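Local structure of envelopment polyprotein (7A56) at residues I53-T58 against G385-K390; V150-E155 against K292-R297; I183-K188 against V267-E272; M373-K378 against E420-S425. The protein probably drives merger of the viral and host-cell membranes during entry, as the class II fusion glycoprotein Gc, present here in its postfusion form. One frame throughout, in Å; residues are numbered along the deposited sequence.

Contact 1: I53-T58 against G385-K390. With PO4 (phosphate ion), chain J.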
loop_
_atom_site.group_PDB
_atom_site.type_symbol
_atom_site.label_atom_id
_atom_site.label_comp_id
_atom_site.label_asym_id
_atom_site.label_seq_id
_atom_site.Cartn_x
_atom_site.Cartn_y
_atom_site.Cartn_z
ATOM N N ILE A 53 13.707 29.007 -11.318
ATOM C CA ILE A 53 14.732 28.780 -12.340
ATOM C C ILE A 53 14.720 27.280 -12.648
ATOM O O ILE A 53 15.050 26.462 -11.763
ATOM C CB ILE A 53 16.108 29.252 -11.854
ATOM C CG1 ILE A 53 16.064 30.748 -11.468
ATOM C CG2 ILE A 53 17.152 29.018 -12.992
ATOM C CD1 ILE A 53 17.321 31.246 -10.831
ATOM N N PRO A 54 14.288 26.878 -13.835
ATOM C CA PRO A 54 13.933 25.463 -14.067
ATOM C C PRO A 54 15.130 24.506 -14.042
ATOM O O PRO A 54 16.167 24.756 -14.639
ATOM C CB PRO A 54 13.257 25.477 -15.441
ATOM C CG PRO A 54 13.645 26.782 -16.079
ATOM C CD PRO A 54 13.893 27.752 -14.952
ATOM N N GLN A 55 14.951 23.382 -13.344
ATOM C CA GLN A 55 15.979 22.346 -13.240
ATOM C C GLN A 55 15.796 21.220 -14.240
ATOM O O GLN A 55 16.723 20.418 -14.416
ATOM C CB GLN A 55 15.933 21.686 -11.830
ATOM C CG GLN A 55 16.422 22.594 -10.702
ATOM C CD GLN A 55 15.963 22.068 -9.380
ATOM O OE1 GLN A 55 14.761 22.079 -9.106
ATOM N NE2 GLN A 55 16.887 21.539 -8.563
ATOM N N TYR A 56 14.589 21.058 -14.784
ATOM C CA TYR A 56 14.225 19.867 -15.535
ATOM C C TYR A 56 14.229 20.151 -17.048
ATOM O O TYR A 56 13.665 21.151 -17.511
ATOM C CB TYR A 56 12.855 19.363 -15.076
ATOM C CG TYR A 56 12.481 17.999 -15.629
ATOM C CD1 TYR A 56 12.935 16.818 -15.002
ATOM C CD2 TYR A 56 11.760 17.886 -16.820
ATOM C CE1 TYR A 56 12.620 15.575 -15.513
ATOM C CE2 TYR A 56 11.421 16.624 -17.358
ATOM C CZ TYR A 56 11.849 15.482 -16.704
ATOM O OH TYR A 56 11.537 14.247 -17.188
ATOM N N LYS A 57 14.896 19.280 -17.802
ATOM C CA LYS A 57 14.837 19.281 -19.257
ATOM C C LYS A 57 14.829 17.844 -19.767
ATOM O O LYS A 57 15.683 17.042 -19.352
ATOM C CB LYS A 57 16.049 20.024 -19.836
ATOM C CG LYS A 57 16.073 19.995 -21.324
ATOM C CD LYS A 57 17.189 20.892 -21.791
ATOM C CE LYS A 57 18.345 20.090 -22.275
ATOM N NZ LYS A 57 18.361 20.161 -23.766
ATOM N N THR A 58 13.893 17.516 -20.660
ATOM C CA THR A 58 13.920 16.208 -21.319
ATOM C C THR A 58 13.660 16.397 -22.811
ATOM O O THR A 58 13.760 17.503 -23.341
ATOM C CB THR A 58 12.921 15.228 -20.677
ATOM O OG1 THR A 58 13.158 13.921 -21.212
ATOM C CG2 THR A 58 11.437 15.645 -20.925
ATOM N N GLY A 385 12.667 24.571 -6.021
ATOM C CA GLY A 385 13.050 23.448 -6.862
ATOM C C GLY A 385 12.893 22.142 -6.097
ATOM O O GLY A 385 12.272 22.091 -5.032
ATOM N N SER A 386 13.459 21.097 -6.658
ATOM C CA SER A 386 13.374 19.766 -6.081
ATOM C C SER A 386 14.764 19.178 -6.226
ATOM O O SER A 386 15.344 19.270 -7.296
ATOM C CB SER A 386 12.352 18.902 -6.829
ATOM O OG SER A 386 12.294 17.603 -6.247
ATOM N N CYS A 387 15.322 18.626 -5.151
ATOM C CA CYS A 387 16.682 18.117 -5.159
ATOM C C CYS A 387 16.739 16.660 -4.758
ATOM O O CYS A 387 16.017 16.226 -3.871
ATOM C CB CYS A 387 17.564 18.877 -4.174
ATOM S SG CYS A 387 17.846 20.542 -4.661
ATOM N N SER A 388 17.684 15.939 -5.331
ATOM C CA SER A 388 18.038 14.642 -4.763
ATOM C C SER A 388 18.682 14.800 -3.374
ATOM O O SER A 388 19.587 15.621 -3.185
ATOM C CB SER A 388 19.010 13.945 -5.708
ATOM O OG SER A 388 19.030 12.575 -5.435
ATOM N N ILE A 389 18.245 14.017 -2.392
ATOM C CA ILE A 389 18.914 14.029 -1.091
ATOM C C ILE A 389 19.585 12.672 -0.909
ATOM O O ILE A 389 18.979 11.624 -1.188
ATOM C CB ILE A 389 17.943 14.428 0.049
ATOM C CG1 ILE A 389 18.675 14.453 1.404
ATOM C CG2 ILE A 389 16.635 13.606 0.066
ATOM C CD1 ILE A 389 17.881 15.176 2.519
ATOM N N LYS A 390 20.865 12.689 -0.518
ATOM C CA LYS A 390 21.622 11.462 -0.264
ATOM C C LYS A 390 22.351 11.526 1.084
ATOM O O LYS A 390 22.560 12.600 1.642
ATOM C CB LYS A 390 22.609 11.197 -1.411
ATOM C CG LYS A 390 21.844 10.958 -2.751
ATOM C CD LYS A 390 22.690 10.391 -3.839
ATOM C CE LYS A 390 21.863 10.308 -5.128
ATOM N NZ LYS A 390 20.545 9.626 -4.971
HETATM P P PO4 J . 21.319 6.203 -3.829
HETATM O O1 PO4 J . 21.264 4.710 -3.647
HETATM O O2 PO4 J . 22.004 6.826 -2.619
HETATM O O3 PO4 J . 19.945 6.810 -3.993
HETATM O O4 PO4 J . 22.088 6.518 -5.089
#
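Q55 reaches across to S386 and lays its carboxamide against the start of strand 385-391, so that one flat side-chain group serves both backbone polar atoms of a single residue. The grip is uneven. The amide N of S386 donates to OE1 of Q55 over 2.9 Å with an N-H...O angle of 161°, arriving in the carbonyl plane on a lone pair. On the other side of the carboxamide, NE2 of Q55 gives only a weak bond to the carbonyl O of S386, 3.0 Å long and bent to 129°. With CG beside the backbone N (chi1 -71°) and the next torsion extended, the glutamine chain stands out from its loop, and a further turn at chi3 brings the amide round to the strand. OE1 of Q55 also sits 3.1 Å from CA of G385, where the glycine has no side chain. NE2 of Q55 lies 4.1 Å from SG of C387, whose disulfide partner is C427.

At the far end of the strand, NZ of K390 donates to O3 of a phosphate ion at 3.0 Å and only weakly to O4. The same ion, probably from the crystallisation liquor, is also bonded by K398 of this chain and by Q197 of the second subunit. The Q55 contact itself is a side-chain amide pairing with a beta-strand backbone, joining an N-terminal loop to the C-terminal beta sandwich, probably domain III of the class II fusion fold.

Contact 2: V150-E155 against K292-R297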
loop_
_atom_site.group_PDB
_atom_site.type_symbol
_atom_site.label_atom_id
_atom_site.label_comp_id
_atom_site.label_asym_id
_atom_site.label_seq_id
_atom_site.Cartn_x
_atom_site.Cartn_y
_atom_site.Cartn_z
ATOM N N VAL A 150 -13.890 -4.370 34.304
ATOM C CA VAL A 150 -13.695 -5.818 34.240
ATOM C C VAL A 150 -13.939 -6.343 35.662
ATOM O O VAL A 150 -13.839 -5.608 36.651
ATOM C CB VAL A 150 -12.327 -6.282 33.686
ATOM C CG1 VAL A 150 -12.175 -5.871 32.174
ATOM C CG2 VAL A 150 -11.181 -5.660 34.455
ATOM N N THR A 151 -14.337 -7.609 35.769
ATOM C CA THR A 151 -14.702 -8.149 37.094
ATOM C C THR A 151 -13.651 -9.102 37.643
ATOM O O THR A 151 -12.783 -9.619 36.937
ATOM C CB THR A 151 -16.045 -8.873 37.030
ATOM O OG1 THR A 151 -15.960 -9.881 36.027
ATOM C CG2 THR A 151 -17.182 -7.913 36.638
ATOM N N PHE A 152 -13.761 -9.362 38.956
ATOM C CA PHE A 152 -12.919 -10.372 39.566
ATOM C C PHE A 152 -13.693 -10.966 40.736
ATOM O O PHE A 152 -14.564 -10.310 41.308
ATOM C CB PHE A 152 -11.580 -9.815 40.088
ATOM C CG PHE A 152 -11.712 -8.526 40.890
ATOM C CD1 PHE A 152 -12.002 -8.563 42.261
ATOM C CD2 PHE A 152 -11.496 -7.284 40.264
ATOM C CE1 PHE A 152 -12.131 -7.408 42.994
ATOM C CE2 PHE A 152 -11.610 -6.098 40.998
ATOM C CZ PHE A 152 -11.944 -6.175 42.386
ATOM N N SER A 153 -13.380 -12.212 41.076
ATOM C CA SER A 153 -14.095 -12.832 42.214
ATOM C C SER A 153 -13.324 -14.058 42.692
ATOM O O SER A 153 -12.560 -14.677 41.935
ATOM C CB SER A 153 -15.532 -13.233 41.861
ATOM O OG SER A 153 -15.539 -14.198 40.805
ATOM N N LYS A 154 -13.589 -14.439 43.948
ATOM C CA LYS A 154 -13.115 -15.709 44.483
ATOM C C LYS A 154 -14.219 -16.330 45.329
ATOM O O LYS A 154 -14.768 -15.668 46.224
ATOM C CB LYS A 154 -11.852 -15.532 45.332
ATOM C CG LYS A 154 -10.549 -15.489 44.490
ATOM C CD LYS A 154 -9.277 -15.354 45.323
ATOM C CE LYS A 154 -8.020 -15.279 44.410
ATOM N NZ LYS A 154 -7.650 -16.614 43.862
ATOM N N GLU A 155 -14.563 -17.584 44.997
ATOM C CA GLU A 155 -15.476 -18.404 45.773
ATOM C C GLU A 155 -14.769 -18.860 47.050
ATOM O O GLU A 155 -13.533 -18.773 47.166
ATOM C CB GLU A 155 -15.892 -19.670 45.008
ATOM C CG GLU A 155 -16.499 -19.491 43.629
ATOM C CD GLU A 155 -17.916 -18.991 43.628
ATOM O OE1 GLU A 155 -18.551 -18.967 44.697
ATOM O OE2 GLU A 155 -18.436 -18.662 42.511
ATOM N N LYS A 292 -12.222 -8.845 54.609
ATOM C CA LYS A 292 -10.944 -9.087 53.932
ATOM C C LYS A 292 -10.445 -7.829 53.221
ATOM O O LYS A 292 -11.237 -6.976 52.803
ATOM C CB LYS A 292 -11.082 -10.243 52.914
ATOM C CG LYS A 292 -11.568 -11.559 53.657
ATOM C CD LYS A 292 -12.547 -12.376 52.752
ATOM C CE LYS A 292 -13.299 -13.429 53.637
ATOM N NZ LYS A 292 -13.773 -12.875 54.916
ATOM N N ASP A 293 -9.118 -7.716 53.095
ATOM C CA ASP A 293 -8.502 -6.668 52.253
ATOM C C ASP A 293 -8.285 -7.190 50.856
ATOM O O ASP A 293 -7.656 -8.234 50.677
ATOM C CB ASP A 293 -7.162 -6.200 52.819
ATOM C CG ASP A 293 -7.257 -5.703 54.245
ATOM O OD1 ASP A 293 -8.178 -4.930 54.590
ATOM O OD2 ASP A 293 -6.391 -6.085 55.059
ATOM N N VAL A 294 -8.736 -6.415 49.854
ATOM C CA VAL A 294 -8.549 -6.733 48.447
ATOM C C VAL A 294 -7.174 -6.249 48.024
ATOM O O VAL A 294 -6.812 -5.098 48.293
ATOM C CB VAL A 294 -9.661 -6.079 47.614
ATOM C CG1 VAL A 294 -9.367 -6.137 46.126
ATOM C CG2 VAL A 294 -11.007 -6.776 47.939
ATOM N N ILE A 295 -6.379 -7.139 47.419
ATOM C CA ILE A 295 -5.076 -6.757 46.868
ATOM C C ILE A 295 -5.225 -6.779 45.363
ATOM O O ILE A 295 -5.552 -7.819 44.784
ATOM C CB ILE A 295 -3.941 -7.679 47.342
ATOM C CG1 ILE A 295 -4.100 -8.065 48.844
ATOM C CG2 ILE A 295 -2.522 -7.036 46.968
ATOM C CD1 ILE A 295 -3.649 -7.037 49.799
ATOM N N LEU A 296 -5.088 -5.613 44.711
ATOM C CA LEU A 296 -5.340 -5.494 43.293
ATOM C C LEU A 296 -4.061 -4.908 42.688
ATOM O O LEU A 296 -3.744 -3.744 42.934
ATOM C CB LEU A 296 -6.561 -4.610 43.058
ATOM C CG LEU A 296 -7.304 -4.769 41.752
ATOM C CD1 LEU A 296 -7.940 -6.167 41.764
ATOM C CD2 LEU A 296 -8.366 -3.700 41.754
ATOM N N ARG A 297 -3.275 -5.747 42.006
ATOM C CA ARG A 297 -1.981 -5.294 41.503
ATOM C C ARG A 297 -2.043 -4.915 40.036
ATOM O O ARG A 297 -1.077 -4.325 39.525
ATOM C CB ARG A 297 -0.906 -6.369 41.682
ATOM C CG ARG A 297 -0.561 -6.690 43.149
ATOM C CD ARG A 297 0.045 -8.120 43.257
ATOM N NE ARG A 297 0.277 -8.417 44.688
ATOM C CZ ARG A 297 1.389 -8.117 45.383
ATOM N NH1 ARG A 297 2.446 -7.550 44.801
ATOM N NH2 ARG A 297 1.445 -8.389 46.687
#
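F152 and L296 meet between two layers of beta structure: strand 150-158, which pairs with strand 172-183, and the antiparallel hairpin formed by strands 281-285 and 293-296. This two-layer packing lies in the elongated, disulfide-rich part of the chain, probably domain II of the class II fusion fold. It involves side chains alone, since no hydrogen bond links the two segments and the nearest CA atoms, those of F152 and L296, are 9.8 Å apart.

The aromatic part is a CH-pi contact. The methyl CD1 of L296 sits over one face of the F152 ring, 4.0 Å from the centroid and 22° off the ring normal, displaced toward the rim. CG of F152 is held between its own backbone N and carbonyl carbon (chi1 46°), and this lifts the ring off strand 150-158 toward the leucine. F282, from the partner strand of the hairpin, also meets this ring, with the planes inclined at about 35°.

The aliphatic part is thinner. V294, one step along the same face of strand 293-296, brings CG1 obliquely to CE1 of F152 at 4.4 Å, a loose touch beside the leucine contact.

Polar bonds surround this apolar patch and reach across the trimer. K292 forms a salt bridge with E133, R297 NH1 donates to P140 O of the second subunit, and the backbone N of E155 donates to D283 OD2 of the third subunit.

The closest approach between the two segments is from CE2 of F152 to CD1 of L296, at 3.7 Å.

Contact 3: I183-K188 against V267-E272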
loop_
_atom_site.group_PDB
_atom_site.type_symbol
_atom_site.label_atom_id
_atom_site.label_comp_id
_atom_site.label_asym_id
_atom_site.label_seq_id
_atom_site.Cartn_x
_atom_site.Cartn_y
_atom_site.Cartn_z
ATOM N N ILE A 183 -5.418 6.249 33.367
ATOM C CA ILE A 183 -4.227 6.493 32.566
ATOM C C ILE A 183 -3.885 7.984 32.588
ATOM O O ILE A 183 -4.726 8.851 32.823
ATOM C CB ILE A 183 -4.386 6.038 31.083
ATOM C CG1 ILE A 183 -5.466 6.890 30.396
ATOM C CG2 ILE A 183 -4.663 4.523 31.003
ATOM C CD1 ILE A 183 -5.430 6.862 28.837
ATOM N N ARG A 184 -2.631 8.268 32.274
ATOM C CA ARG A 184 -2.220 9.623 32.008
ATOM C C ARG A 184 -2.189 9.758 30.479
ATOM O O ARG A 184 -1.379 9.091 29.830
ATOM C CB ARG A 184 -0.853 9.919 32.623
ATOM C CG ARG A 184 -0.341 11.340 32.311
ATOM C CD ARG A 184 1.056 11.540 32.845
ATOM N NE ARG A 184 2.135 10.868 32.085
ATOM C CZ ARG A 184 2.910 9.895 32.577
ATOM N NH1 ARG A 184 3.893 9.387 31.839
ATOM N NH2 ARG A 184 2.725 9.431 33.813
ATOM N N PRO A 185 -3.071 10.548 29.879
ATOM C CA PRO A 185 -3.111 10.628 28.401
ATOM C C PRO A 185 -1.803 11.180 27.857
ATOM O O PRO A 185 -1.301 12.207 28.343
ATOM C CB PRO A 185 -4.277 11.595 28.120
ATOM C CG PRO A 185 -5.026 11.719 29.386
ATOM C CD PRO A 185 -4.092 11.380 30.536
ATOM N N GLU A 186 -1.278 10.525 26.799
ATOM C CA GLU A 186 -0.018 10.924 26.155
ATOM C C GLU A 186 -0.120 10.975 24.620
ATOM O O GLU A 186 0.488 11.856 24.009
ATOM C CB GLU A 186 1.120 9.981 26.583
ATOM C CG GLU A 186 1.463 10.109 28.112
ATOM C CD GLU A 186 2.378 11.287 28.375
ATOM O OE1 GLU A 186 2.686 11.577 29.559
ATOM O OE2 GLU A 186 2.822 11.917 27.357
ATOM N N TYR A 187 -0.904 10.084 23.999
ATOM C CA TYR A 187 -1.056 10.087 22.537
ATOM C C TYR A 187 -2.542 10.089 22.189
ATOM O O TYR A 187 -3.356 9.489 22.909
ATOM C CB TYR A 187 -0.408 8.849 21.871
ATOM C CG TYR A 187 1.094 8.684 22.012
ATOM C CD1 TYR A 187 1.662 8.217 23.209
ATOM C CD2 TYR A 187 1.952 8.944 20.916
ATOM C CE1 TYR A 187 3.032 8.030 23.320
ATOM C CE2 TYR A 187 3.327 8.764 21.025
ATOM C CZ TYR A 187 3.865 8.300 22.229
ATOM O OH TYR A 187 5.228 8.098 22.347
ATOM N N LYS A 188 -2.889 10.770 21.078
ATOM C CA LYS A 188 -4.236 10.757 20.502
ATOM C C LYS A 188 -4.195 9.957 19.215
ATOM O O LYS A 188 -3.347 10.203 18.366
ATOM C CB LYS A 188 -4.767 12.161 20.198
ATOM C CG LYS A 188 -4.633 13.139 21.374
ATOM C CD LYS A 188 -5.426 14.435 21.113
ATOM C CE LYS A 188 -5.791 15.149 22.433
ATOM N NZ LYS A 188 -4.595 15.436 23.267
ATOM N N VAL A 267 -5.360 0.349 25.948
ATOM C CA VAL A 267 -6.279 0.996 26.880
ATOM C C VAL A 267 -6.675 2.328 26.274
ATOM O O VAL A 267 -5.789 3.126 25.907
ATOM C CB VAL A 267 -5.660 1.214 28.268
ATOM C CG1 VAL A 267 -6.688 1.892 29.191
ATOM C CG2 VAL A 267 -5.295 -0.173 28.893
ATOM N N GLN A 268 -7.985 2.575 26.158
ATOM C CA GLN A 268 -8.450 3.645 25.254
ATOM C C GLN A 268 -9.441 4.524 25.995
ATOM O O GLN A 268 -10.490 4.047 26.433
ATOM C CB GLN A 268 -9.095 3.082 23.983
ATOM C CG GLN A 268 -8.201 2.110 23.232
ATOM C CD GLN A 268 -8.929 1.335 22.143
ATOM O OE1 GLN A 268 -10.144 1.401 21.980
ATOM N NE2 GLN A 268 -8.166 0.649 21.353
ATOM N N LEU A 269 -9.098 5.803 26.143
ATOM C CA LEU A 269 -9.958 6.803 26.760
ATOM C C LEU A 269 -10.616 7.612 25.661
ATOM O O LEU A 269 -9.919 8.271 24.873
ATOM C CB LEU A 269 -9.150 7.720 27.674
ATOM C CG LEU A 269 -9.925 8.870 28.327
ATOM C CD1 LEU A 269 -10.774 8.321 29.412
ATOM C CD2 LEU A 269 -8.932 9.885 28.906
ATOM N N TYR A 270 -11.945 7.567 25.603
ATOM C CA TYR A 270 -12.670 8.327 24.595
ATOM C C TYR A 270 -13.942 8.884 25.225
ATOM O O TYR A 270 -14.158 8.794 26.441
ATOM C CB TYR A 270 -12.938 7.479 23.342
ATOM C CG TYR A 270 -14.041 6.453 23.469
ATOM C CD1 TYR A 270 -14.043 5.520 24.492
ATOM C CD2 TYR A 270 -15.077 6.409 22.541
ATOM C CE1 TYR A 270 -15.047 4.584 24.593
ATOM C CE2 TYR A 270 -16.088 5.478 22.637
ATOM C CZ TYR A 270 -16.067 4.574 23.658
ATOM O OH TYR A 270 -17.082 3.656 23.739
ATOM N N SER A 271 -14.783 9.478 24.374
ATOM C CA SER A 271 -15.889 10.306 24.846
ATOM C C SER A 271 -16.740 9.573 25.868
ATOM O O SER A 271 -17.092 10.130 26.914
ATOM C CB SER A 271 -16.753 10.753 23.659
ATOM O OG SER A 271 -17.285 9.653 22.922
ATOM N N GLU A 272 -17.032 8.304 25.609
ATOM C CA GLU A 272 -18.004 7.567 26.400
ATOM C C GLU A 272 -17.396 6.816 27.583
ATOM O O GLU A 272 -18.147 6.204 28.349
ATOM C CB GLU A 272 -18.764 6.601 25.489
ATOM C CG GLU A 272 -19.287 7.279 24.230
ATOM C CD GLU A 272 -20.565 6.653 23.735
ATOM O OE1 GLU A 272 -21.591 7.361 23.693
ATOM O OE2 GLU A 272 -20.542 5.444 23.408
#
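OE1 of E186 receives two N-H groups from R184. NE of the arginine supplies the strong one, at 2.7 Å and nearly straight (175°), as part of a salt bridge; NH1 adds a weak, long bond. The acceptor uses its anti lone pair, away from OE2, and lies at the edge of the guanidinium and in its plane. The other carboxylate oxygen of E186 forms a salt bridge with K245, so the acid is held from two directions and probably stays ionised.

R184 directs its CB away from segment 267-272, and the contact between the segments is apolar. I183 makes two of the three contacts, one with each branch. The I183 and V267 side chains pass side by side, pointing opposite ways, and CG2 of I183 meets CG1 of V267 at 3.8 Å. CD1 of I183 instead touches CB of L269 at 4.0 Å: chi1 of 65° tucks CG1 between the backbone N and carbonyl carbon and sends the longer branch toward the leucine. At the more exposed margin, CG of the P185 ring grazes CD2 of L269 at 4.3 Å.

T121 of strand 98-134 links the two sides, its OG1 bonding to the carbonyl O of V267 while its backbone pairs with the other segment. A small antiparallel hairpin, strands 268-270 and 273-275, thus rests on the link from strand 172-183 to strand 187-192, where E186 and Y187 both face T121 in a classic beta bulge.

Contact 4: M373-K378 against E420-S425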
loop_
_atom_site.group_PDB
_atom_site.type_symbol
_atom_site.label_atom_id
_atom_site.label_comp_id
_atom_site.label_asym_id
_atom_site.label_seq_id
_atom_site.Cartn_x
_atom_site.Cartn_y
_atom_site.Cartn_z
ATOM N N MET A 373 18.228 8.883 13.636
ATOM C CA MET A 373 19.162 9.989 13.723
ATOM C C MET A 373 18.447 11.193 13.121
ATOM O O MET A 373 18.162 11.202 11.928
ATOM C CB MET A 373 20.432 9.617 12.969
ATOM C CG MET A 373 21.496 10.666 12.932
ATOM S SD MET A 373 22.062 11.126 14.557
ATOM C CE MET A 373 22.953 9.669 15.138
ATOM N N ALA A 374 18.101 12.185 13.940
ATOM C CA ALA A 374 17.335 13.332 13.448
ATOM C C ALA A 374 18.305 14.448 13.077
ATOM O O ALA A 374 19.177 14.807 13.886
ATOM C CB ALA A 374 16.343 13.809 14.515
ATOM N N CYS A 375 18.175 14.992 11.859
ATOM C CA CYS A 375 19.051 16.078 11.422
ATOM C C CYS A 375 18.233 17.316 11.091
ATOM O O CYS A 375 17.257 17.237 10.343
ATOM C CB CYS A 375 19.883 15.679 10.192
ATOM S SG CYS A 375 21.086 14.324 10.485
ATOM N N ALA A 376 18.636 18.454 11.658
ATOM C CA ALA A 376 18.186 19.774 11.224
ATOM C C ALA A 376 19.203 20.365 10.251
ATOM O O ALA A 376 20.391 20.487 10.568
ATOM C CB ALA A 376 18.002 20.711 12.422
ATOM N N LEU A 377 18.733 20.747 9.081
ATOM C CA LEU A 377 19.535 21.418 8.076
ATOM C C LEU A 377 19.065 22.861 7.922
ATOM O O LEU A 377 17.855 23.137 7.886
ATOM C CB LEU A 377 19.425 20.686 6.730
ATOM C CG LEU A 377 20.217 19.376 6.574
ATOM C CD1 LEU A 377 19.643 18.249 7.412
ATOM C CD2 LEU A 377 20.242 18.938 5.118
ATOM N N LYS A 378 20.023 23.775 7.781
ATOM C CA LYS A 378 19.749 25.090 7.208
ATOM C C LYS A 378 20.303 25.142 5.780
ATOM O O LYS A 378 21.519 24.989 5.576
ATOM C CB LYS A 378 20.345 26.205 8.073
ATOM C CG LYS A 378 19.666 26.358 9.430
ATOM C CD LYS A 378 19.515 27.826 9.788
ATOM C CE LYS A 378 19.037 28.003 11.218
ATOM N NZ LYS A 378 20.149 28.043 12.226
ATOM N N GLU A 420 30.376 7.504 12.729
ATOM C CA GLU A 420 30.975 8.579 13.499
ATOM C C GLU A 420 30.821 9.939 12.849
ATOM O O GLU A 420 30.999 10.953 13.532
ATOM C CB GLU A 420 32.470 8.309 13.751
ATOM C CG GLU A 420 33.252 7.755 12.559
ATOM C CD GLU A 420 34.512 6.995 12.991
ATOM O OE1 GLU A 420 35.168 7.409 13.985
ATOM O OE2 GLU A 420 34.835 5.970 12.344
ATOM N N THR A 421 30.501 9.993 11.563
ATOM C CA THR A 421 30.193 11.243 10.887
ATOM C C THR A 421 28.979 10.994 10.009
ATOM O O THR A 421 28.942 10.008 9.266
ATOM C CB THR A 421 31.363 11.745 10.032
ATOM O OG1 THR A 421 32.562 11.797 10.816
ATOM C CG2 THR A 421 31.062 13.129 9.489
ATOM N N VAL A 422 27.995 11.874 10.099
ATOM C CA VAL A 422 26.861 11.851 9.192
ATOM C C VAL A 422 27.169 12.801 8.047
ATOM O O VAL A 422 27.496 13.970 8.278
ATOM C CB VAL A 422 25.564 12.259 9.904
ATOM C CG1 VAL A 422 24.471 12.422 8.886
ATOM C CG2 VAL A 422 25.187 11.243 10.975
ATOM N N SER A 423 27.098 12.285 6.824
ATOM C CA SER A 423 27.211 13.065 5.590
ATOM C C SER A 423 25.857 13.158 4.903
ATOM O O SER A 423 25.098 12.186 4.897
ATOM C CB SER A 423 28.211 12.423 4.630
ATOM O OG SER A 423 28.585 13.365 3.640
ATOM N N VAL A 424 25.559 14.323 4.314
ATOM C CA VAL A 424 24.302 14.539 3.615
ATOM C C VAL A 424 24.581 15.444 2.420
ATOM O O VAL A 424 25.329 16.425 2.524
ATOM C CB VAL A 424 23.209 15.174 4.507
ATOM C CG1 VAL A 424 21.986 15.531 3.654
ATOM C CG2 VAL A 424 22.812 14.245 5.692
ATOM N N SER A 425 23.966 15.117 1.288
ATOM C CA SER A 425 24.045 15.972 0.112
ATOM C C SER A 425 22.630 16.313 -0.315
ATOM O O SER A 425 21.716 15.479 -0.208
ATOM C CB SER A 425 24.855 15.298 -1.029
ATOM O OG SER A 425 24.113 14.319 -1.745
#
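V422 touches both M373 and C375, one methyl to each, while V424 meets L377 a little further along. The two strands belong to opposite sheets of a small C-terminal beta sandwich, probably the immunoglobulin-like domain III of class II fusion proteins. Their short axes approach to 10.4 Å and cross at -48°, with chain directions closer to parallel than to antiparallel.

Purely aliphatic contacts come first. CG2 of V422 meets CG of M373 at 4.2 Å, about midway along the methionine chain and short of its sulfur. Farther on, CD2 of L377 comes to CG1 of V424 at 4.1 Å. In V424 that methyl is trans to the backbone N (chi1 173°), and the leucine chain runs aslant to it.

One contact involves sulfur. SG of C375 lies 4.2 Å from CG1 of V422, an apolar touch made by an atom already committed to the disulfide with C363. This bond ties strand 373-381 to its neighbour 356-365 within one sheet, and V422 also packs on C363, so the valine packs against both halves of the disulfide.

The hydrogen bonds of these strands go to other neighbours: M373, C375 and L377 pair through the backbone with strand 408-414, and S423 is held by N392 and S391.

All five touching residues are buried, and no hydrogen bond crosses between the segments. Cohesion between the segments therefore probably rests on dispersion and the exclusion of water, through the fit of methyl, methylene and sulfur surfaces.

How the contacts relate
From the N terminus, segment 53-58 opens the longest loop, which contact 1 closes at 385-390. Contact 2 lies wholly within that span, running from 150-155 to 292-297, and contact 3 sits inside contact 2, from 183-188 to 267-272. Contact 4 crosses contact 1: it opens at 373-378, before 385-390, and closes beyond it at 420-425. Contacts 2 and 3 lie in the elongated part of the fold, on the same side of the chain's centre, with contact 2 farther out. Contact 4 joins the two sheets of the C-terminal sandwich and contact 1 fastens that sandwich to the N-terminal region. Contacts 1 and 4 touch through neighbouring strands 385-391 and 422-426, where K390 O probably accepts from S425 N.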